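Local coordinates for protein 4-hydroxy-tetrahydrodipicolinate synthase (Thermotoga maritima, PDB 1O5K) that probably catalyses the condensation of pyruvate with (S)-aspartate-beta-semialdehyde to 4-hydroxy-tetrahydrodipicolinate, a step of lysine biosynthesis, through a Schiff base, at residues A[208-213]-A[234-239]; A[229-234]-A[245-250]. All blocks are in the same frame, centred on the assembly; numbering follows the deposited sequence. Where two conformers were deposited one is given.

Contact 1: A[208-213]-A[234-239]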
ATOM      1  N   TYR A 208      -5.948  -0.479 -22.126  1.00 22.05           N
ATOM      2  CA  TYR A 208      -4.537  -0.240 -21.936  1.00 22.04           C
ATOM      3  C   TYR A 208      -3.716  -1.516 -22.198  1.00 20.08           C
ATOM      4  O   TYR A 208      -2.607  -1.430 -22.723  1.00 22.02           O
ATOM      5  CB  TYR A 208      -4.251   0.405 -20.585  1.00 22.72           C
ATOM      6  CG  TYR A 208      -4.812   1.783 -20.502  1.00 22.31           C
ATOM      7  CD1 TYR A 208      -4.263   2.829 -21.229  1.00 23.72           C
ATOM      8  CD2 TYR A 208      -5.990   2.035 -19.756  1.00 22.03           C
ATOM      9  CE1 TYR A 208      -4.830   4.082 -21.220  1.00 26.23           C
ATOM     10  CE2 TYR A 208      -6.553   3.324 -19.736  1.00 23.23           C
ATOM     11  CZ  TYR A 208      -5.990   4.318 -20.458  1.00 25.84           C
ATOM     12  OH  TYR A 208      -6.543   5.592 -20.457  1.00 28.10           O
ATOM     13  N   LEU A 209      -4.273  -2.672 -21.865  1.00 22.13           N
ATOM     14  CA  LEU A 209      -3.646  -3.927 -22.204  1.00 23.95           C
ATOM     15  C   LEU A 209      -3.594  -4.163 -23.695  1.00 23.66           C
ATOM     16  O   LEU A 209      -2.569  -4.636 -24.182  1.00 22.45           O
ATOM     17  CB  LEU A 209      -4.307  -5.088 -21.473  1.00 24.17           C
ATOM     18  CG  LEU A 209      -3.656  -6.418 -21.768  1.00 24.05           C
ATOM     19  CD1 LEU A 209      -3.537  -7.134 -20.395  1.00 31.93           C
ATOM     20  CD2 LEU A 209      -4.500  -7.145 -22.790  1.00 27.04           C
ATOM     21  N   LEU A 210      -4.648  -3.792 -24.440  1.00 23.56           N
ATOM     22  CA  LEU A 210      -4.548  -3.795 -25.904  1.00 23.54           C
ATOM     23  C   LEU A 210      -3.406  -2.893 -26.398  1.00 23.01           C
ATOM     24  O   LEU A 210      -2.625  -3.294 -27.262  1.00 18.59           O
ATOM     25  CB  LEU A 210      -5.908  -3.394 -26.543  1.00 22.76           C
ATOM     26  CG  LEU A 210      -7.008  -4.464 -26.288  1.00 23.17           C
ATOM     27  CD1 LEU A 210      -8.333  -3.891 -26.609  1.00 25.12           C
ATOM     28  CD2 LEU A 210      -6.723  -5.718 -27.156  1.00 30.03           C
ATOM     29  N   CYS A 211      -3.315  -1.667 -25.862  1.00 20.97           N
ATOM     30  CA  CYS A 211      -2.291  -0.687 -26.239  1.00 20.18           C
ATOM     31  C   CYS A 211      -0.899  -1.248 -25.932  1.00 20.97           C
ATOM     32  O   CYS A 211       0.054  -0.975 -26.699  1.00 20.38           O
ATOM     33  CB  CYS A 211      -2.490   0.651 -25.505  1.00 21.44           C
ATOM     34  SG  CYS A 211      -3.923   1.584 -26.091  1.00 22.98           S
ATOM     35  N   ALA A 212      -0.788  -2.059 -24.873  1.00 22.09           N
ATOM     36  CA  ALA A 212       0.489  -2.712 -24.510  1.00 22.32           C
ATOM     37  C   ALA A 212       0.891  -3.815 -25.493  1.00 23.62           C
ATOM     38  O   ALA A 212       2.034  -4.289 -25.488  1.00 25.27           O
ATOM     39  CB  ALA A 212       0.353  -3.317 -23.095  1.00 23.01           C
ATOM     40  N   GLY A 213      -0.093  -4.253 -26.262  1.00 23.03           N
ATOM     41  CA  GLY A 213       0.037  -5.262 -27.298  1.00 23.18           C
ATOM     42  C   GLY A 213      -0.538  -6.628 -26.985  1.00 23.90           C
ATOM     43  O   GLY A 213      -0.145  -7.624 -27.613  1.00 22.17           O
ATOM     44  N   ALA A 234     -12.678  -5.012 -30.950  1.00 23.15           N
ATOM     45  CA  ALA A 234     -12.772  -5.001 -32.396  1.00 25.56           C
ATOM     46  C   ALA A 234     -12.310  -3.681 -32.998  1.00 25.98           C
ATOM     47  O   ALA A 234     -11.559  -3.662 -34.016  1.00 23.32           O
ATOM     48  CB  ALA A 234     -14.203  -5.322 -32.835  1.00 27.01           C
ATOM     49  N   GLU A 235     -12.726  -2.569 -32.392  1.00 23.98           N
ATOM     50  CA  GLU A 235     -12.263  -1.285 -32.839  1.00 23.40           C
ATOM     51  C   GLU A 235     -10.742  -1.147 -32.712  1.00 23.11           C
ATOM     52  O   GLU A 235     -10.084  -0.583 -33.602  1.00 22.66           O
ATOM     53  CB  GLU A 235     -12.981  -0.155 -32.088  1.00 25.66           C
ATOM     54  CG  GLU A 235     -14.431   0.022 -32.449  1.00 27.21           C
ATOM     55  CD  GLU A 235     -14.653   0.639 -33.817  1.00 36.27           C
ATOM     56  OE1 GLU A 235     -13.680   0.876 -34.569  1.00 35.07           O
ATOM     57  OE2 GLU A 235     -15.814   0.875 -34.166  1.00 38.80           O
ATOM     58  N   TYR A 236     -10.171  -1.689 -31.637  1.00 24.83           N
ATOM     59  CA  TYR A 236      -8.736  -1.594 -31.439  1.00 23.78           C
ATOM     60  C   TYR A 236      -8.032  -2.390 -32.534  1.00 25.80           C
ATOM     61  O   TYR A 236      -7.134  -1.884 -33.204  1.00 24.82           O
ATOM     62  CB  TYR A 236      -8.296  -2.106 -30.047  1.00 23.96           C
ATOM     63  CG  TYR A 236      -6.831  -1.903 -29.834  1.00 25.30           C
ATOM     64  CD1 TYR A 236      -6.347  -0.718 -29.308  1.00 24.02           C
ATOM     65  CD2 TYR A 236      -5.909  -2.811 -30.328  1.00 21.98           C
ATOM     66  CE1 TYR A 236      -4.991  -0.512 -29.156  1.00 25.15           C
ATOM     67  CE2 TYR A 236      -4.556  -2.589 -30.212  1.00 26.47           C
ATOM     68  CZ  TYR A 236      -4.102  -1.440 -29.644  1.00 26.87           C
ATOM     69  OH  TYR A 236      -2.755  -1.215 -29.587  1.00 25.78           O
ATOM     70  N   PHE A 237      -8.440  -3.627 -32.684  1.00 23.10           N
ATOM     71  CA  PHE A 237      -7.845  -4.522 -33.693  1.00 23.48           C
ATOM     72  C   PHE A 237      -7.964  -3.987 -35.112  1.00 26.56           C
ATOM     73  O   PHE A 237      -7.128  -4.290 -35.957  1.00 28.72           O
ATOM     74  CB  PHE A 237      -8.477  -5.890 -33.579  1.00 23.86           C
ATOM     75  CG  PHE A 237      -8.164  -6.635 -32.283  1.00 25.40           C
ATOM     76  CD1 PHE A 237      -9.096  -7.504 -31.737  1.00 36.83           C
ATOM     77  CD2 PHE A 237      -6.933  -6.518 -31.665  1.00 29.08           C
ATOM     78  CE1 PHE A 237      -8.813  -8.210 -30.581  1.00 33.96           C
ATOM     79  CE2 PHE A 237      -6.652  -7.237 -30.500  1.00 34.53           C
ATOM     80  CZ  PHE A 237      -7.583  -8.075 -29.983  1.00 30.44           C
ATOM     81  N   SER A 238      -9.002  -3.195 -35.373  0.50 24.85           N
ATOM     82  CA  SER A 238      -9.213  -2.601 -36.680  0.50 25.22           C
ATOM     83  C   SER A 238      -8.361  -1.350 -36.908  0.50 25.75           C
ATOM     84  O   SER A 238      -8.384  -0.772 -37.993  0.50 25.02           O
ATOM     85  CB  SER A 238     -10.700  -2.289 -36.849  0.50 24.19           C
ATOM     86  OG  SER A 238     -11.454  -3.494 -36.896  0.50 21.77           O
ATOM     87  N   GLY A 239      -7.596  -0.943 -35.899  1.00 26.34           N
ATOM     88  CA  GLY A 239      -6.768   0.253 -35.963  1.00 27.25           C
ATOM     89  C   GLY A 239      -7.408   1.546 -35.472  1.00 27.86           C
ATOM     90  O   GLY A 239      -6.817   2.604 -35.600  1.00 28.36           O
TER
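Two helix ends of the TIM barrel's outer layer meet where Tyr236, on helix 226-237, reaches over to Leu210 and Cys211 on helix 206-212. Leu210 CB sits almost exactly above the middle of the Tyr236 ring. This is a CH-pi contact, with Leu210 CB 3.7 Å from the Tyr236 ring centroid and only 7° off the ring normal. Tyr236 and Leu210 run antiparallel, each alongside the other. The Tyr236 side chain leaves its helix with CG opposite the backbone N (chi1 -176°), which carries the ring over to helix 206-212. The phenol oxygen thus arrives at the backbone: Tyr236 OH lies 3.1 Å from Leu210 O and 3.4 Å from Cys211 CA. Cys211 SG approaches the same ring obliquely, 3.9 Å from Tyr236 CE1, as a sulfur-aromatic contact. Both helices close with a Schellman motif, in which Gly213 and Gly239 take positive phi. The contact is therefore made at the C-terminal turns of two successive barrel helices, with strand 216-219 between them in sequence. Leu210 CD1 packs on Tyr236 CB at 3.9 Å, while Leu210 CD2 touches Phe237 CE2 at 3.7 Å. With an alanine at Tyr236, Leu210 CB would probably lose the ring face it lies on, and Cys211 SG its aromatic neighbour. Cys211 also packs on Cys211 of the second subunit, and Tyr236 on Leu241 of that subunit.

Contact 2: A[229-234]-A[245-250]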
ATOM      1  N   MET A 229     -18.329  -4.801 -25.038  1.00 25.16           N
ATOM      2  CA  MET A 229     -16.943  -5.273 -24.833  1.00 24.74           C
ATOM      3  C   MET A 229     -16.312  -5.820 -26.103  1.00 24.10           C
ATOM      4  O   MET A 229     -15.129  -5.603 -26.378  1.00 22.13           O
ATOM      5  CB  MET A 229     -16.895  -6.349 -23.744  1.00 24.08           C
ATOM      6  CG  MET A 229     -17.163  -5.832 -22.385  1.00 30.41           C
ATOM      7  SD  MET A 229     -15.912  -4.571 -21.818  1.00 32.79           S
ATOM      8  CE  MET A 229     -14.417  -5.422 -21.636  1.00 37.29           C
ATOM      9  N   VAL A 230     -17.106  -6.476 -26.927  1.00 22.34           N
ATOM     10  CA  VAL A 230     -16.604  -6.962 -28.211  1.00 21.22           C
ATOM     11  C   VAL A 230     -16.183  -5.806 -29.082  1.00 22.89           C
ATOM     12  O   VAL A 230     -15.158  -5.876 -29.727  1.00 25.55           O
ATOM     13  CB  VAL A 230     -17.676  -7.837 -28.923  1.00 24.90           C
ATOM     14  CG1 VAL A 230     -17.344  -8.107 -30.373  1.00 29.25           C
ATOM     15  CG2 VAL A 230     -17.814  -9.128 -28.197  1.00 24.15           C
ATOM     16  N   GLU A 231     -17.012  -4.760 -29.142  1.00 24.33           N
ATOM     17  CA  GLU A 231     -16.713  -3.550 -29.905  1.00 27.42           C
ATOM     18  C   GLU A 231     -15.432  -2.861 -29.432  1.00 22.51           C
ATOM     19  O   GLU A 231     -14.710  -2.344 -30.245  1.00 24.47           O
ATOM     20  CB  GLU A 231     -17.899  -2.582 -29.812  1.00 27.26           C
ATOM     21  CG  GLU A 231     -17.723  -1.217 -30.443  1.00 40.51           C
ATOM     22  CD  GLU A 231     -18.921  -0.272 -30.204  1.00 43.33           C
ATOM     23  OE1 GLU A 231     -19.073   0.692 -31.013  1.00 56.99           O
ATOM     24  OE2 GLU A 231     -19.679  -0.459 -29.194  1.00 56.61           O
ATOM     25  N   LEU A 232     -15.197  -2.824 -28.135  1.00 23.37           N
ATOM     26  CA  LEU A 232     -13.988  -2.219 -27.608  1.00 23.31           C
ATOM     27  C   LEU A 232     -12.769  -2.881 -28.226  1.00 24.76           C
ATOM     28  O   LEU A 232     -11.869  -2.194 -28.697  1.00 25.01           O
ATOM     29  CB  LEU A 232     -13.977  -2.286 -26.078  1.00 22.73           C
ATOM     30  CG  LEU A 232     -12.858  -1.591 -25.281  1.00 26.06           C
ATOM     31  CD1 LEU A 232     -13.258  -1.458 -23.828  1.00 27.25           C
ATOM     32  CD2 LEU A 232     -11.534  -2.344 -25.384  1.00 29.10           C
ATOM     33  N   CYS A 233     -12.718  -4.218 -28.228  1.00 25.68           N
ATOM     34  CA  CYS A 233     -11.560  -4.930 -28.806  1.00 23.70           C
ATOM     35  C   CYS A 233     -11.532  -4.807 -30.318  1.00 24.19           C
ATOM     36  O   CYS A 233     -10.499  -4.494 -30.908  1.00 24.36           O
ATOM     37  CB  CYS A 233     -11.550  -6.394 -28.387  1.00 22.55           C
ATOM     38  SG  CYS A 233     -11.513  -6.639 -26.581  1.00 29.20           S
ATOM     39  N   ALA A 234     -12.678  -5.012 -30.950  1.00 23.15           N
ATOM     40  CA  ALA A 234     -12.772  -5.001 -32.396  1.00 25.56           C
ATOM     41  C   ALA A 234     -12.310  -3.681 -32.998  1.00 25.98           C
ATOM     42  O   ALA A 234     -11.559  -3.662 -34.016  1.00 23.32           O
ATOM     43  CB  ALA A 234     -14.203  -5.322 -32.835  1.00 27.01           C
ATOM     44  N   ARG A 245     -11.044   3.635 -27.380  1.00 21.48           N
ATOM     45  CA  ARG A 245     -10.964   4.387 -26.138  1.00 22.47           C
ATOM     46  C   ARG A 245     -12.347   4.958 -25.760  1.00 22.71           C
ATOM     47  O   ARG A 245     -12.726   4.975 -24.568  1.00 22.69           O
ATOM     48  CB  ARG A 245      -9.973   5.534 -26.287  1.00 21.98           C
ATOM     49  CG  ARG A 245      -9.766   6.310 -24.949  1.00 22.90           C
ATOM     50  CD  ARG A 245      -8.604   7.292 -25.055  1.00 23.68           C
ATOM     51  NE  ARG A 245      -8.876   8.259 -26.080  1.00 24.71           N
ATOM     52  CZ  ARG A 245      -8.004   8.773 -26.951  1.00 26.03           C
ATOM     53  NH1 ARG A 245      -6.730   8.408 -26.989  1.00 22.24           N
ATOM     54  NH2 ARG A 245      -8.428   9.633 -27.837  1.00 30.25           N
ATOM     55  N   GLU A 246     -13.093   5.422 -26.757  1.00 24.73           N
ATOM     56  CA  GLU A 246     -14.446   5.944 -26.507  1.00 26.76           C
ATOM     57  C   GLU A 246     -15.392   4.862 -25.958  1.00 25.70           C
ATOM     58  O   GLU A 246     -16.229   5.139 -25.082  1.00 24.90           O
ATOM     59  CB  GLU A 246     -15.074   6.515 -27.776  1.00 26.34           C
ATOM     60  CG  GLU A 246     -14.518   7.853 -28.206  1.00 34.29           C
ATOM     61  N   VAL A 247     -15.306   3.645 -26.482  1.00 23.93           N
ATOM     62  CA  VAL A 247     -16.114   2.546 -25.915  1.00 22.25           C
ATOM     63  C   VAL A 247     -15.722   2.320 -24.467  1.00 24.15           C
ATOM     64  O   VAL A 247     -16.547   2.135 -23.585  1.00 22.92           O
ATOM     65  CB  VAL A 247     -15.953   1.209 -26.700  1.00 23.94           C
ATOM     66  CG1 VAL A 247     -16.742   0.113 -26.011  1.00 25.97           C
ATOM     67  CG2 VAL A 247     -16.375   1.375 -28.151  1.00 25.93           C
ATOM     68  N   HIS A 248     -14.421   2.273 -24.222  1.00 21.53           N
ATOM     69  CA  HIS A 248     -13.882   2.119 -22.881  1.00 22.38           C
ATOM     70  C   HIS A 248     -14.437   3.195 -21.934  1.00 22.29           C
ATOM     71  O   HIS A 248     -14.880   2.926 -20.797  1.00 24.07           O
ATOM     72  CB  HIS A 248     -12.365   2.195 -22.962  1.00 22.49           C
ATOM     73  CG  HIS A 248     -11.682   2.524 -21.667  1.00 21.36           C
ATOM     74  ND1 HIS A 248     -11.426   1.566 -20.700  1.00 22.49           N
ATOM     75  CD2 HIS A 248     -11.131   3.677 -21.217  1.00 27.46           C
ATOM     76  CE1 HIS A 248     -10.758   2.137 -19.703  1.00 27.45           C
ATOM     77  NE2 HIS A 248     -10.601   3.421 -19.984  1.00 29.33           N
ATOM     78  N   ARG A 249     -14.417   4.419 -22.398  1.00 19.76           N
ATOM     79  CA  ARG A 249     -14.900   5.530 -21.587  1.00 21.89           C
ATOM     80  C   ARG A 249     -16.394   5.432 -21.322  1.00 23.82           C
ATOM     81  O   ARG A 249     -16.852   5.667 -20.209  1.00 23.59           O
ATOM     82  CB  ARG A 249     -14.537   6.864 -22.244  1.00 26.12           C
ATOM     83  CG  ARG A 249     -12.972   7.092 -22.340  1.00 28.78           C
ATOM     84  CD  ARG A 249     -12.360   7.464 -21.025  1.00 40.45           C
ATOM     85  NE  ARG A 249     -10.881   7.501 -20.948  1.00 32.39           N
ATOM     86  CZ  ARG A 249     -10.116   8.421 -21.540  1.00 39.72           C
ATOM     87  NH1 ARG A 249     -10.632   9.343 -22.371  1.00 36.51           N
ATOM     88  NH2 ARG A 249      -8.806   8.400 -21.342  1.00 34.73           N
ATOM     89  N   LYS A 250     -17.161   5.036 -22.320  1.00 22.09           N
ATOM     90  CA  LYS A 250     -18.639   4.933 -22.135  1.00 27.02           C
ATOM     91  C   LYS A 250     -19.052   3.823 -21.173  1.00 27.88           C
ATOM     92  O   LYS A 250     -20.079   3.932 -20.484  1.00 25.67           O
ATOM     93  CB  LYS A 250     -19.307   4.763 -23.468  1.00 30.96           C
ATOM     94  CG  LYS A 250     -19.365   6.060 -24.261  1.00 36.72           C
ATOM     95  CD  LYS A 250     -20.070   5.852 -25.594  1.00 47.54           C
ATOM     96  CE  LYS A 250     -19.947   7.108 -26.462  1.00 56.34           C
ATOM     97  NZ  LYS A 250     -20.668   7.005 -27.769  1.00 63.88           N
TER
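The two methyl groups of Val247 touch neighbouring residues of helix 226-237, Leu232 and Glu231. With chi1 at 177°, Val247 CG1 stands opposite the backbone N and meets Leu232 CB at 3.7 Å. Val247 CG2 turns to the other neighbour and touches Glu231 CD at 3.7 Å. The Glu231 side chain is stretched out and crosses the valine at a slant. Glu231 CG is also 3.7 Å from Val247 CG2, so the aliphatic part and the carboxylate carbon both rest on this one methyl. Leu232 takes a different course. Leu232 and His248 run alongside each other in the same sense. Leu232 CD1 touches the histidine near the backbone, 3.8 Å from His248 CA and 3.9 Å from His248 CB. The two segments form a near-antiparallel helical hairpin, in which the last barrel helix, 226-237, packs on helix 241-257, the first of the C-terminal helical region known in this family. The axes of 229-234 and 245-250 come within 8.6 Å, with 152° between their N-to-C directions. The backbones are closest at Leu232 and Val247, with 5.5 Å between their CA atoms. No hydrogen bond joins the two segments, and the contact rests on van der Waals packing. Nearby, Ser244 OG is hydrogen-bonded to Leu232 O. The imidazole of His248 turns off from Leu232, and its NE2 is hydrogen-bonded to Asp183 of the second subunit. Arg249 NE forms a salt bridge with that same aspartate, while Arg245 NH1 is hydrogen-bonded to Cys211 O of the second subunit.

Both contacts use helix 226-237. Contact 1 joins its end to helix 206-212; contact 2 joins its middle to helix 241-257. Each is partly buried, with two buried residues among the four that touch, and neither is in the barrel core. Their centres are about 10 Å apart. Leu210 CD1 of contact 1 packs on Leu232 CD2 of contact 2 at 3.8 Å, so the two contacts touch through their leucines. Contact 1 is aromatic and sulfur-containing, whereas contact 2 is aliphatic with a carboxylate at its margin. The second subunit lies against both: side chains of contact 1 pack on it, and polar groups of the 245-250 segment bond to it.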